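Local coordinates for putative sortase (Streptococcus pneumoniae, PDB 2W1J), which probably catalyses the transpeptidation that joins pilin subunits covalently into the pilus fibre of this bacterium, as a class C sortase, at residues K51-Y56 and I62-G67; E97-P102 and H109-A114; E23-A28 and N140-M145; D134-H139 and D170-L175; S40-S45 and T184-V189. All blocks are in the same frame, centred on the assembly; numbering follows the deposited sequence.

Contact 1 (K51-Y56 and I62-G67); sequences KGRAEY and IHERMG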
# COMPACT_ATOMS: atom_id res chain seq x y z
N LYS A 51 16.01 7.52 -2.01
CA LYS A 51 15.67 7.89 -0.64
C LYS A 51 16.28 6.92 0.36
O LYS A 51 16.48 5.74 0.07
CB LYS A 51 14.15 7.93 -0.47
CG LYS A 51 13.46 8.97 -1.33
CD LYS A 51 13.84 10.37 -0.89
CE LYS A 51 13.20 11.42 -1.78
NZ LYS A 51 13.64 12.80 -1.42
N GLY A 52 16.58 7.42 1.55
CA GLY A 52 17.14 6.58 2.60
C GLY A 52 16.07 5.68 3.19
O GLY A 52 14.93 5.69 2.73
N ARG A 53 16.45 4.89 4.19
CA ARG A 53 15.48 4.04 4.87
C ARG A 53 14.35 4.89 5.44
O ARG A 53 14.58 6.03 5.86
CB ARG A 53 16.14 3.23 5.98
CG ARG A 53 17.02 2.08 5.49
CD ARG A 53 17.45 1.19 6.65
NE ARG A 53 18.50 0.26 6.25
CZ ARG A 53 18.93 -0.75 7.00
NH1 ARG A 53 18.38 -0.98 8.19
NH2 ARG A 53 19.89 -1.55 6.57
N ALA A 54 13.14 4.35 5.45
CA ALA A 54 12.00 5.06 6.01
C ALA A 54 11.70 4.54 7.41
O ALA A 54 11.64 3.33 7.62
CB ALA A 54 10.79 4.89 5.11
N GLU A 55 11.51 5.45 8.35
CA GLU A 55 11.33 5.07 9.75
C GLU A 55 9.94 5.40 10.29
O GLU A 55 9.64 5.13 11.45
CB GLU A 55 12.38 5.75 10.63
CG GLU A 55 13.82 5.45 10.22
CD GLU A 55 14.84 6.00 11.21
OE1 GLU A 55 14.81 5.61 12.40
OE2 GLU A 55 15.70 6.80 10.79
N TYR A 56 9.09 5.98 9.44
CA TYR A 56 7.84 6.56 9.91
C TYR A 56 6.76 5.54 10.28
O TYR A 56 5.79 5.88 10.96
CB TYR A 56 7.29 7.55 8.89
CG TYR A 56 6.89 6.91 7.58
CD1 TYR A 56 5.62 6.37 7.41
CD2 TYR A 56 7.79 6.82 6.53
CE1 TYR A 56 5.25 5.78 6.21
CE2 TYR A 56 7.43 6.23 5.33
CZ TYR A 56 6.16 5.71 5.17
OH TYR A 56 5.83 5.13 3.97
N ILE A 62 6.79 -5.68 11.46
CA ILE A 62 7.45 -6.87 11.98
C ILE A 62 8.57 -7.21 11.00
O ILE A 62 8.31 -7.46 9.82
CB ILE A 62 6.51 -8.09 12.06
CG1 ILE A 62 5.28 -7.78 12.91
CG2 ILE A 62 7.26 -9.30 12.59
CD1 ILE A 62 4.31 -8.94 13.03
N HIS A 63 9.81 -7.18 11.48
CA HIS A 63 10.96 -7.38 10.61
C HIS A 63 10.84 -6.52 9.35
O HIS A 63 10.99 -7.02 8.23
CB HIS A 63 11.10 -8.85 10.24
CG HIS A 63 11.22 -9.76 11.42
ND1 HIS A 63 10.65 -11.01 11.46
CD2 HIS A 63 11.83 -9.58 12.62
CE1 HIS A 63 10.91 -11.58 12.63
NE2 HIS A 63 11.63 -10.73 13.35
N GLU A 64 10.58 -5.24 9.55
CA GLU A 64 10.57 -4.25 8.48
C GLU A 64 9.35 -4.27 7.56
O GLU A 64 9.17 -3.35 6.76
CB GLU A 64 11.86 -4.31 7.65
CG GLU A 64 13.08 -3.75 8.37
CD GLU A 64 14.32 -3.75 7.51
OE1 GLU A 64 14.59 -4.78 6.86
OE2 GLU A 64 15.03 -2.72 7.49
N ARG A 65 8.50 -5.28 7.67
CA ARG A 65 7.30 -5.33 6.83
C ARG A 65 6.09 -4.80 7.60
O ARG A 65 5.85 -5.22 8.74
CB ARG A 65 7.02 -6.76 6.35
CG ARG A 65 7.96 -7.22 5.25
CD ARG A 65 7.82 -8.71 4.99
NE ARG A 65 8.51 -9.50 6.01
CZ ARG A 65 9.78 -9.87 5.94
NH1 ARG A 65 10.52 -9.55 4.89
NH2 ARG A 65 10.32 -10.59 6.92
N MET A 66 5.34 -3.89 7.00
CA MET A 66 4.16 -3.35 7.68
C MET A 66 2.89 -4.11 7.35
O MET A 66 1.81 -3.79 7.84
CB MET A 66 3.99 -1.85 7.38
CG MET A 66 3.27 -1.55 6.08
SD MET A 66 2.90 0.21 5.90
CE MET A 66 4.56 0.88 5.68
N GLY A 67 3.01 -5.16 6.53
CA GLY A 67 1.86 -6.00 6.21
C GLY A 67 1.99 -6.56 4.81
O GLY A 67 3.10 -6.66 4.27

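Contact 2 (E97-P102 and H109-A114); sequences EGTSLP and HAVITA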
# COMPACT_ATOMS: atom_id res chain seq x y z
N GLU A 97 4.87 7.49 1.17
CA GLU A 97 4.95 8.40 2.31
C GLU A 97 4.18 9.68 2.02
O GLU A 97 4.22 10.19 0.90
CB GLU A 97 6.42 8.70 2.66
CG GLU A 97 6.57 9.49 3.95
CD GLU A 97 8.01 9.58 4.45
OE1 GLU A 97 8.93 9.13 3.74
OE2 GLU A 97 8.21 10.11 5.57
N GLY A 98 3.46 10.17 3.02
CA GLY A 98 2.54 11.28 2.83
C GLY A 98 1.10 10.82 2.75
O GLY A 98 0.19 11.63 2.89
N THR A 99 0.88 9.52 2.52
CA THR A 99 -0.47 8.96 2.53
C THR A 99 -0.73 8.23 3.85
O THR A 99 0.19 7.99 4.63
CB THR A 99 -0.74 8.05 1.29
OG1 THR A 99 -0.08 6.78 1.42
CG2 THR A 99 -0.31 8.76 0.01
N SER A 100 -1.99 7.88 4.11
CA SER A 100 -2.35 7.26 5.38
C SER A 100 -1.66 5.90 5.54
O SER A 100 -1.52 5.15 4.56
CB SER A 100 -3.85 7.01 5.44
OG SER A 100 -4.60 8.18 5.17
N LEU A 101 -1.27 5.57 6.77
CA LEU A 101 -0.88 4.19 7.06
C LEU A 101 -2.05 3.25 6.82
O LEU A 101 -3.22 3.64 7.00
CB LEU A 101 -0.42 4.06 8.50
CG LEU A 101 0.80 4.90 8.87
CD1 LEU A 101 1.07 4.79 10.36
CD2 LEU A 101 2.02 4.42 8.08
N PRO A 102 -1.76 2.00 6.42
CA PRO A 102 -2.81 1.07 6.01
C PRO A 102 -3.48 0.41 7.21
O PRO A 102 -3.32 -0.79 7.46
CB PRO A 102 -2.05 0.06 5.14
CG PRO A 102 -0.67 0.05 5.74
CD PRO A 102 -0.41 1.48 6.13
N HIS A 109 -6.75 7.46 3.35
CA HIS A 109 -6.39 7.03 1.99
C HIS A 109 -4.92 6.63 1.97
O HIS A 109 -4.02 7.47 2.01
CB HIS A 109 -6.64 8.14 0.97
CG HIS A 109 -6.56 7.68 -0.46
ND1 HIS A 109 -6.86 8.52 -1.51
CD2 HIS A 109 -6.25 6.48 -1.01
CE1 HIS A 109 -6.71 7.86 -2.65
NE2 HIS A 109 -6.36 6.62 -2.37
N ALA A 110 -4.70 5.32 1.96
CA ALA A 110 -3.36 4.75 1.87
C ALA A 110 -3.06 4.40 0.43
O ALA A 110 -3.92 3.90 -0.28
CB ALA A 110 -3.27 3.49 2.74
N VAL A 111 -1.81 4.64 0.01
CA VAL A 111 -1.39 4.31 -1.35
C VAL A 111 -0.24 3.32 -1.28
O VAL A 111 0.73 3.51 -0.54
CB VAL A 111 -1.01 5.57 -2.14
CG1 VAL A 111 -0.53 5.20 -3.55
CG2 VAL A 111 -2.19 6.54 -2.21
N ILE A 112 -0.38 2.23 -2.03
CA ILE A 112 0.56 1.12 -2.03
C ILE A 112 1.07 0.96 -3.47
O ILE A 112 0.27 0.88 -4.40
CB ILE A 112 -0.09 -0.20 -1.54
CG1 ILE A 112 -0.61 -0.03 -0.10
CG2 ILE A 112 0.90 -1.37 -1.64
CD1 ILE A 112 -1.34 -1.25 0.42
N THR A 113 2.39 0.95 -3.63
CA THR A 113 3.07 1.09 -4.91
C THR A 113 3.87 -0.17 -5.26
O THR A 113 4.51 -0.74 -4.38
CB THR A 113 4.11 2.21 -4.78
OG1 THR A 113 3.52 3.36 -4.16
CG2 THR A 113 4.72 2.58 -6.12
N ALA A 114 3.87 -0.57 -6.53
CA ALA A 114 4.77 -1.64 -6.95
C ALA A 114 5.00 -1.57 -8.46
O ALA A 114 4.24 -0.91 -9.18
CB ALA A 114 4.24 -3.02 -6.54

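Contact 3 (E23-A28 and N140-M145); sequences ERMKLA and NIKEVM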
# COMPACT_ATOMS: atom_id res chain seq x y z
N GLU A 23 -0.75 -1.07 21.77
CA GLU A 23 0.20 0.05 21.83
C GLU A 23 0.58 0.51 20.42
O GLU A 23 0.62 1.72 20.13
CB GLU A 23 1.46 -0.37 22.59
CG GLU A 23 1.23 -0.74 24.06
CD GLU A 23 2.50 -1.17 24.78
OE1 GLU A 23 3.43 -1.67 24.12
OE2 GLU A 23 2.56 -1.01 26.02
N ARG A 24 0.88 -0.44 19.56
CA ARG A 24 1.32 -0.12 18.22
C ARG A 24 0.21 0.57 17.43
O ARG A 24 0.48 1.51 16.68
CB ARG A 24 1.77 -1.39 17.51
CG ARG A 24 3.08 -1.98 18.01
CD ARG A 24 3.21 -3.39 17.47
NE ARG A 24 4.51 -4.00 17.73
CZ ARG A 24 5.47 -4.08 16.82
NH1 ARG A 24 5.30 -3.57 15.61
NH2 ARG A 24 6.62 -4.67 17.13
N MET A 25 -1.02 0.10 17.59
CA MET A 25 -2.13 0.69 16.87
C MET A 25 -2.44 2.09 17.38
O MET A 25 -2.87 2.95 16.61
CB MET A 25 -3.36 -0.22 16.93
CG MET A 25 -3.16 -1.54 16.18
SD MET A 25 -2.78 -1.40 14.42
CE MET A 25 -4.30 -0.68 13.79
N LYS A 26 -2.22 2.34 18.66
CA LYS A 26 -2.36 3.69 19.20
C LYS A 26 -1.43 4.64 18.45
O LYS A 26 -1.82 5.73 18.03
CB LYS A 26 -2.01 3.71 20.69
CG LYS A 26 -1.93 5.10 21.33
CD LYS A 26 -1.27 5.03 22.70
CE LYS A 26 0.11 5.67 22.68
NZ LYS A 26 -0.02 7.14 22.79
N LEU A 27 -0.18 4.22 18.30
CA LEU A 27 0.80 5.03 17.59
C LEU A 27 0.44 5.23 16.13
O LEU A 27 0.59 6.32 15.58
CB LEU A 27 2.20 4.42 17.70
CG LEU A 27 2.76 4.39 19.13
CD1 LEU A 27 4.03 3.56 19.21
CD2 LEU A 27 3.00 5.81 19.64
N ALA A 28 -0.05 4.18 15.49
CA ALA A 28 -0.41 4.25 14.08
C ALA A 28 -1.61 5.18 13.90
O ALA A 28 -1.65 5.98 12.96
CB ALA A 28 -0.73 2.87 13.52
N ASN A 140 -2.58 -6.18 8.11
CA ASN A 140 -1.68 -5.48 9.02
C ASN A 140 -1.55 -6.28 10.32
O ASN A 140 -2.11 -7.37 10.42
CB ASN A 140 -2.08 -4.01 9.22
CG ASN A 140 -3.43 -3.86 9.89
OD1 ASN A 140 -3.80 -4.63 10.77
ND2 ASN A 140 -4.17 -2.83 9.49
N ILE A 141 -0.82 -5.75 11.30
CA ILE A 141 -0.60 -6.51 12.53
C ILE A 141 -1.88 -6.83 13.29
O ILE A 141 -1.91 -7.77 14.08
CB ILE A 141 0.40 -5.82 13.48
CG1 ILE A 141 -0.01 -4.36 13.73
CG2 ILE A 141 1.80 -5.91 12.91
CD1 ILE A 141 0.77 -3.68 14.85
N LYS A 142 -2.92 -6.02 13.09
CA LYS A 142 -4.18 -6.18 13.81
C LYS A 142 -5.17 -7.10 13.11
O LYS A 142 -5.83 -7.91 13.77
CB LYS A 142 -4.81 -4.80 14.03
CG LYS A 142 -6.19 -4.82 14.69
CD LYS A 142 -6.77 -3.42 14.77
CE LYS A 142 -8.23 -3.44 15.19
NZ LYS A 142 -8.83 -2.07 15.12
N GLU A 143 -5.31 -6.97 11.80
CA GLU A 143 -6.46 -7.57 11.12
C GLU A 143 -6.24 -7.62 9.62
O GLU A 143 -5.21 -7.17 9.11
CB GLU A 143 -7.73 -6.78 11.44
CG GLU A 143 -7.69 -5.35 10.91
CD GLU A 143 -8.86 -4.51 11.38
OE1 GLU A 143 -9.97 -5.07 11.58
OE2 GLU A 143 -8.69 -3.30 11.56
N VAL A 144 -7.23 -8.16 8.92
CA VAL A 144 -7.29 -8.11 7.47
C VAL A 144 -8.42 -7.16 7.09
O VAL A 144 -9.53 -7.28 7.62
CB VAL A 144 -7.55 -9.51 6.89
CG1 VAL A 144 -7.58 -9.45 5.37
CG2 VAL A 144 -6.49 -10.49 7.37
N MET A 145 -8.15 -6.22 6.20
CA MET A 145 -9.16 -5.26 5.74
C MET A 145 -9.50 -5.52 4.29
O MET A 145 -8.60 -5.65 3.45
CB MET A 145 -8.62 -3.84 5.88
CG MET A 145 -8.18 -3.49 7.30
SD MET A 145 -7.68 -1.77 7.46
CE MET A 145 -6.30 -1.69 6.33

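Contact 4 (D134-H139 and D170-L175); sequences DKFYVH and DYVTLL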
# COMPACT_ATOMS: atom_id res chain seq x y z
N ASP A 134 -13.82 -5.96 -8.25
CA ASP A 134 -12.84 -6.89 -7.72
C ASP A 134 -12.43 -6.50 -6.31
O ASP A 134 -12.43 -5.32 -5.95
CB ASP A 134 -11.60 -6.99 -8.62
CG ASP A 134 -11.85 -7.70 -9.93
OD1 ASP A 134 -12.91 -8.36 -10.08
OD2 ASP A 134 -10.98 -7.59 -10.82
N LYS A 135 -12.04 -7.50 -5.51
CA LYS A 135 -11.65 -7.27 -4.12
C LYS A 135 -10.14 -7.40 -3.92
O LYS A 135 -9.45 -8.14 -4.62
CB LYS A 135 -12.40 -8.23 -3.19
CG LYS A 135 -13.92 -7.95 -3.16
CD LYS A 135 -14.66 -8.86 -2.19
CE LYS A 135 -16.16 -8.66 -2.28
NZ LYS A 135 -16.89 -9.64 -1.44
N PHE A 136 -9.63 -6.66 -2.94
CA PHE A 136 -8.29 -6.88 -2.46
C PHE A 136 -8.27 -6.72 -0.95
O PHE A 136 -9.20 -6.17 -0.36
CB PHE A 136 -7.23 -6.04 -3.19
CG PHE A 136 -7.38 -4.55 -3.03
CD1 PHE A 136 -6.75 -3.88 -1.99
CD2 PHE A 136 -8.07 -3.81 -3.98
CE1 PHE A 136 -6.84 -2.49 -1.87
CE2 PHE A 136 -8.16 -2.41 -3.87
CZ PHE A 136 -7.54 -1.76 -2.82
N TYR A 137 -7.22 -7.24 -0.33
CA TYR A 137 -7.17 -7.37 1.12
C TYR A 137 -5.85 -6.81 1.61
O TYR A 137 -4.78 -7.16 1.10
CB TYR A 137 -7.35 -8.84 1.55
CG TYR A 137 -8.66 -9.40 1.06
CD1 TYR A 137 -9.81 -9.30 1.83
CD2 TYR A 137 -8.75 -9.97 -0.20
CE1 TYR A 137 -11.02 -9.77 1.36
CE2 TYR A 137 -9.96 -10.44 -0.68
CZ TYR A 137 -11.09 -10.34 0.11
OH TYR A 137 -12.30 -10.79 -0.34
N VAL A 138 -5.93 -5.93 2.60
CA VAL A 138 -4.74 -5.34 3.18
C VAL A 138 -4.58 -5.93 4.57
O VAL A 138 -5.46 -5.80 5.42
CB VAL A 138 -4.87 -3.80 3.25
CG1 VAL A 138 -3.64 -3.19 3.94
CG2 VAL A 138 -5.06 -3.22 1.85
N HIS A 139 -3.46 -6.63 4.78
CA HIS A 139 -3.16 -7.29 6.05
C HIS A 139 -2.23 -6.41 6.85
O HIS A 139 -1.21 -5.96 6.34
CB HIS A 139 -2.42 -8.61 5.79
CG HIS A 139 -3.20 -9.62 5.01
ND1 HIS A 139 -3.55 -10.85 5.53
CD2 HIS A 139 -3.68 -9.61 3.74
CE1 HIS A 139 -4.22 -11.54 4.62
NE2 HIS A 139 -4.30 -10.81 3.52
N ASP A 170 -12.93 5.75 3.06
CA ASP A 170 -11.83 4.90 3.50
C ASP A 170 -11.34 4.19 2.23
O ASP A 170 -11.98 3.24 1.76
CB ASP A 170 -12.38 3.89 4.52
CG ASP A 170 -11.34 2.92 5.07
OD1 ASP A 170 -10.24 2.76 4.47
OD2 ASP A 170 -11.64 2.27 6.11
N TYR A 171 -10.25 4.70 1.66
CA TYR A 171 -9.74 4.26 0.36
C TYR A 171 -8.33 3.68 0.46
O TYR A 171 -7.52 4.12 1.27
CB TYR A 171 -9.65 5.46 -0.59
CG TYR A 171 -10.94 5.98 -1.18
CD1 TYR A 171 -11.87 5.13 -1.78
CD2 TYR A 171 -11.19 7.36 -1.23
CE1 TYR A 171 -13.03 5.64 -2.37
CE2 TYR A 171 -12.34 7.87 -1.82
CZ TYR A 171 -13.25 7.01 -2.39
OH TYR A 171 -14.39 7.52 -2.98
N VAL A 172 -8.04 2.70 -0.39
CA VAL A 172 -6.67 2.31 -0.67
C VAL A 172 -6.52 2.34 -2.19
O VAL A 172 -7.37 1.81 -2.91
CB VAL A 172 -6.33 0.90 -0.13
CG1 VAL A 172 -4.99 0.41 -0.68
CG2 VAL A 172 -6.31 0.92 1.39
N THR A 173 -5.45 2.99 -2.66
CA THR A 173 -5.12 2.98 -4.08
C THR A 173 -3.84 2.18 -4.30
O THR A 173 -2.85 2.34 -3.58
CB THR A 173 -4.97 4.41 -4.64
OG1 THR A 173 -6.24 5.06 -4.57
CG2 THR A 173 -4.46 4.42 -6.09
N LEU A 174 -3.90 1.29 -5.29
CA LEU A 174 -2.76 0.53 -5.77
C LEU A 174 -2.21 1.26 -7.00
O LEU A 174 -2.95 1.55 -7.94
CB LEU A 174 -3.18 -0.90 -6.09
CG LEU A 174 -4.02 -1.58 -5.00
CD1 LEU A 174 -4.40 -2.98 -5.45
CD2 LEU A 174 -3.26 -1.64 -3.70
N LEU A 175 -0.92 1.58 -6.94
CA LEU A 175 -0.27 2.48 -7.89
C LEU A 175 0.85 1.76 -8.63
O LEU A 175 1.71 1.16 -8.00
CB LEU A 175 0.31 3.66 -7.11
CG LEU A 175 1.24 4.64 -7.82
CD1 LEU A 175 0.48 5.35 -8.92
CD2 LEU A 175 1.83 5.66 -6.84

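Contact 5 (S40-S45 and T184-V189); sequences SGDPWS and THRLLV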
# COMPACT_ATOMS: atom_id res chain seq x y z
N SER A 40 4.92 12.50 -1.01
CA SER A 40 6.36 12.64 -1.01
C SER A 40 6.91 12.92 -2.40
O SER A 40 7.73 13.82 -2.59
CB SER A 40 7.00 11.39 -0.41
OG SER A 40 6.38 10.22 -0.92
N GLY A 41 6.46 12.16 -3.39
CA GLY A 41 6.93 12.32 -4.76
C GLY A 41 6.55 11.14 -5.64
O GLY A 41 5.93 10.19 -5.18
N ASP A 42 6.92 11.21 -6.92
CA ASP A 42 6.72 10.08 -7.84
C ASP A 42 7.76 9.02 -7.54
O ASP A 42 8.96 9.27 -7.68
CB ASP A 42 6.86 10.56 -9.29
CG ASP A 42 6.84 9.42 -10.30
OD1 ASP A 42 6.13 8.43 -10.07
OD2 ASP A 42 7.52 9.56 -11.34
N PRO A 43 7.33 7.82 -7.13
CA PRO A 43 8.31 6.81 -6.70
C PRO A 43 9.38 6.48 -7.73
O PRO A 43 10.47 6.05 -7.36
CB PRO A 43 7.44 5.57 -6.46
CG PRO A 43 6.13 6.14 -6.01
CD PRO A 43 5.95 7.39 -6.85
N TRP A 44 9.08 6.67 -9.01
CA TRP A 44 10.01 6.24 -10.05
C TRP A 44 10.98 7.34 -10.48
O TRP A 44 11.85 7.12 -11.32
CB TRP A 44 9.25 5.64 -11.23
CG TRP A 44 8.56 4.35 -10.85
CD1 TRP A 44 9.08 3.10 -10.91
CD2 TRP A 44 7.24 4.22 -10.30
NE1 TRP A 44 8.16 2.18 -10.45
CE2 TRP A 44 7.02 2.84 -10.08
CE3 TRP A 44 6.22 5.12 -10.00
CZ2 TRP A 44 5.83 2.35 -9.55
CZ3 TRP A 44 5.03 4.63 -9.48
CH2 TRP A 44 4.85 3.26 -9.26
N SER A 45 10.86 8.52 -9.87
CA SER A 45 11.79 9.61 -10.12
C SER A 45 13.12 9.33 -9.42
O SER A 45 13.17 8.58 -8.45
CB SER A 45 11.21 10.93 -9.62
OG SER A 45 11.21 10.99 -8.20
N THR A 184 5.02 5.85 -19.21
CA THR A 184 5.00 7.31 -19.24
C THR A 184 3.98 7.87 -18.24
O THR A 184 4.04 9.05 -17.89
CB THR A 184 4.62 7.80 -20.64
OG1 THR A 184 3.50 7.04 -21.10
CG2 THR A 184 5.79 7.61 -21.62
N HIS A 185 3.06 7.02 -17.80
CA HIS A 185 1.94 7.43 -16.96
C HIS A 185 1.85 6.51 -15.76
O HIS A 185 2.71 5.63 -15.58
CB HIS A 185 0.66 7.43 -17.78
CG HIS A 185 0.66 8.48 -18.84
ND1 HIS A 185 1.31 8.32 -20.05
CD2 HIS A 185 0.16 9.74 -18.85
CE1 HIS A 185 1.17 9.42 -20.77
NE2 HIS A 185 0.48 10.30 -20.06
N ARG A 186 0.84 6.72 -14.93
CA ARG A 186 0.63 5.85 -13.77
C ARG A 186 -0.81 5.34 -13.79
O ARG A 186 -1.73 6.06 -14.18
CB ARG A 186 0.89 6.58 -12.45
CG ARG A 186 2.25 7.29 -12.39
CD ARG A 186 3.42 6.33 -12.38
NE ARG A 186 4.71 7.01 -12.39
CZ ARG A 186 5.55 7.08 -13.42
NH1 ARG A 186 5.24 6.51 -14.58
NH2 ARG A 186 6.71 7.72 -13.29
N LEU A 187 -0.96 4.08 -13.39
CA LEU A 187 -2.26 3.44 -13.25
C LEU A 187 -2.63 3.43 -11.77
O LEU A 187 -1.81 3.01 -10.93
CB LEU A 187 -2.18 2.00 -13.76
CG LEU A 187 -3.46 1.17 -13.68
CD1 LEU A 187 -4.48 1.71 -14.64
CD2 LEU A 187 -3.18 -0.30 -13.99
N LEU A 188 -3.84 3.88 -11.47
CA LEU A 188 -4.36 3.95 -10.11
C LEU A 188 -5.58 3.05 -10.02
O LEU A 188 -6.58 3.31 -10.70
CB LEU A 188 -4.83 5.36 -9.78
CG LEU A 188 -3.81 6.49 -9.76
CD1 LEU A 188 -4.41 7.76 -9.19
CD2 LEU A 188 -2.56 6.11 -9.05
N VAL A 189 -5.51 2.03 -9.17
CA VAL A 189 -6.66 1.17 -8.94
C VAL A 189 -7.12 1.46 -7.52
O VAL A 189 -6.43 1.11 -6.56
CB VAL A 189 -6.28 -0.31 -9.11
CG1 VAL A 189 -7.44 -1.20 -8.70
CG2 VAL A 189 -5.87 -0.58 -10.57

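Contact 1 (K51-Y56 and I62-G67)
The R53 guanidinium and the E64 carboxylate meet with their planes turned 61° apart, and OE2 of E64 stands well out of the R53 plane, neither over its face nor at its edge. With 3.8 Å between R53 NH1 and E64 OE2 and no N-H aimed at the oxygen, this is a long salt bridge held by charge alone. Two other flat groups lie within I62-G67. The R65 guanidinium carries the backbone O of H63 over the centre of one face, 3.8 Å above the plane, and one face of the H63 ring takes I62 CG2 near its rim. Both charged chains reach out alike: R53 is extended from CG to NE, and E64 is extended beyond CG (chi2 -177°), which carries the two charged groups toward each other over the exposed surface. E64 sits in a type I' turn from I62 to R65 that leads into strand 65-71 of the sortase fold. The turn is closed both ways, by I62 N to R65 O at 2.9 Å and R65 N to I62 O at 3.1 Å. D8 grips it from helix 5-15, bridging to R65 NH2 and accepting from H63 ND1. On the other segment, which runs between helix 46-49 and strand 65-71, the Y56 hydroxyl is hydrogen-bonded to H95 and to the backbone of G83.

Contact 2 (E97-P102 and H109-A114)
In the sortase β-barrel, strand 108-113 is flanked at H109-V111 by T99 and S100 of the connection that follows strand 93-95. S100 binds H109 twice: its backbone N donates to H109 O at 2.9 Å, and its OG accepts from H109 N at 2.9 Å in a nearly straight bond (166°). One residue earlier, T99 OG1 accepts from V111 N at 3.1 Å while giving its own proton to L96 O. That hydroxyl lies between the backbone N and carbonyl carbon of T99 (chi1 75°), which leaves CG2 to pack on V111 CG2 at 3.7 Å. A110 CB presses on S100 O at 3.0 Å, a tight fit, and meets P102 CB at 4.4 Å. Across the strand, A110 pairs through its backbone with Y171 and T173, and the H109 ring bonds through NE2 to T173. The T99 and S100 hydroxyls thus join the one backbone bond in an irregular continuation of the antiparallel pairing of strands 93-95 and 108-113 in the sortase barrel.

Contact 3 (E23-A28 and N140-M145)
Apolar packing joins M25 and R24 of helix 18-33 to I141 and K142. CD1 of I141 lies across the aliphatic part of R24, 3.6 Å from both R24 CB and R24 CD. The M25 chain, bent at chi2 (-59°) and chi3, runs antiparallel alongside the I141 side chain, with SD 4.1 Å from I141 CG1. Its methyl, CE, then comes against the stem of the extended K142 chain, 3.8 Å from K142 CD. The apolar partners belong to the turn of a β-hairpin, between strands 135-139 and 144-155 of the sortase barrel, against which helix 18-33 rests. Hydrogen bonds shape that turn from within: OD1 of N140 accepts from K142 N at 2.8 Å, an Asx turn, and from E143 N at 3.0 Å, the two donors arriving from opposite faces of the amide plane. N140 N also donates to E143 O. Among charges, K142 NZ and E143 OE2 form a long salt bridge, while the R24 guanidinium pairs with D20 and donates to the backbone O atoms of M59 and E61.

Contact 4 (D134-H139 and D170-L175)
Buried apolar packing across the barrel interior brings F136 and V138 against V172 and L174, with no hydrogen bond between the strands. Strands 135-139 and 170-175 approach to 9.9 Å between axes and run at 100° to each other, and the gap between them is bridged by side chains. The F136 ring does most of the touching. CD1 of L174 sits over the centre of one ring face, 4.0 Å from the centroid and 7° off the normal, a well-centred CH-pi contact. At the ring edge and in its plane, CZ of F136 faces the backbone O of V172 at 3.6 Å. CE1 of F136 packs on V172 CG1 at 3.6 Å. With CG between the backbone N and carbonyl carbon (chi1 63°), the F136 ring is directed toward V172 and L174. In the closed β-barrel of sortases, inward residues alternate with outward ones, and here F136, V138, V172 and L174 point in, whereas T173 and Y171 point away, the Y171 ring making a cation-pi contact with R190. CG2 of V138 meets CG2 of V172 more loosely, at 4.3 Å. I71 of strand 65-71 touches F136 and L174, and Y147 of strand 144-155 leans on V172.

Contact 5 (S40-S45 and T184-V189)
R186, on strand 185-194, reaches from the sortase barrel to D42 and W44 of the Asp-Pro-Trp motif that marks the lid of class C sortases. Its CB packs on L175 of the neighbouring strand. The chain bends at chi2 (-68°), and CD then passes W44 CZ3 at 3.7 Å. NE lies 3.4 Å from W44 CE3 and donates a straight bond (163°) to D42 OD1 at 3.1 Å, in the guanidinium plane. NH2 gives the second bond of this side-on salt bridge, to the syn lone pair of D42 OD2 at 2.8 Å. NH1 turns back to its own strand, donating to H185 O at 2.9 Å and also to N183 O. W44 CD2 comes over one guanidinium face, though the indole and guanidinium planes stand 69° apart. W44 also touches C177 and meets the H115 ring; H115, C177 and R186 match the conserved His, Cys and Arg of sortases, consistent with a lid closed over the active site. A bound glycerol, probably from the crystallisation liquor, lies beside the indole. The lid loop is itself pinned by a type I turn in which D42 O accepts from S45 N at 3.0 Å and from S45 OG at 2.9 Å.

How the contacts relate
Contacts 2 and 4 are core, contacts 3 and 5 partly buried, and contact 1 lies on the surface. Chemistry follows depth: contact 4 is built of apolar side chains, contact 2 adds hydrogen bonds that satisfy buried backbone atoms, and contact 1 has a single long, undirected salt bridge. Contact 5 contrasts with it, since its Arg-Asp pair is short, two-pronged and directed, with an indole set steeply against the guanidinium. Contacts 3 and 5 both tie N-terminal elements to the barrel, from opposite sides of the chain's centre. The contacts share a sheet: strands 108-113, 170-178 and 185-194 are neighbours that link contacts 2, 4 and 5, and M145 O to V138 N joins contacts 3 and 4.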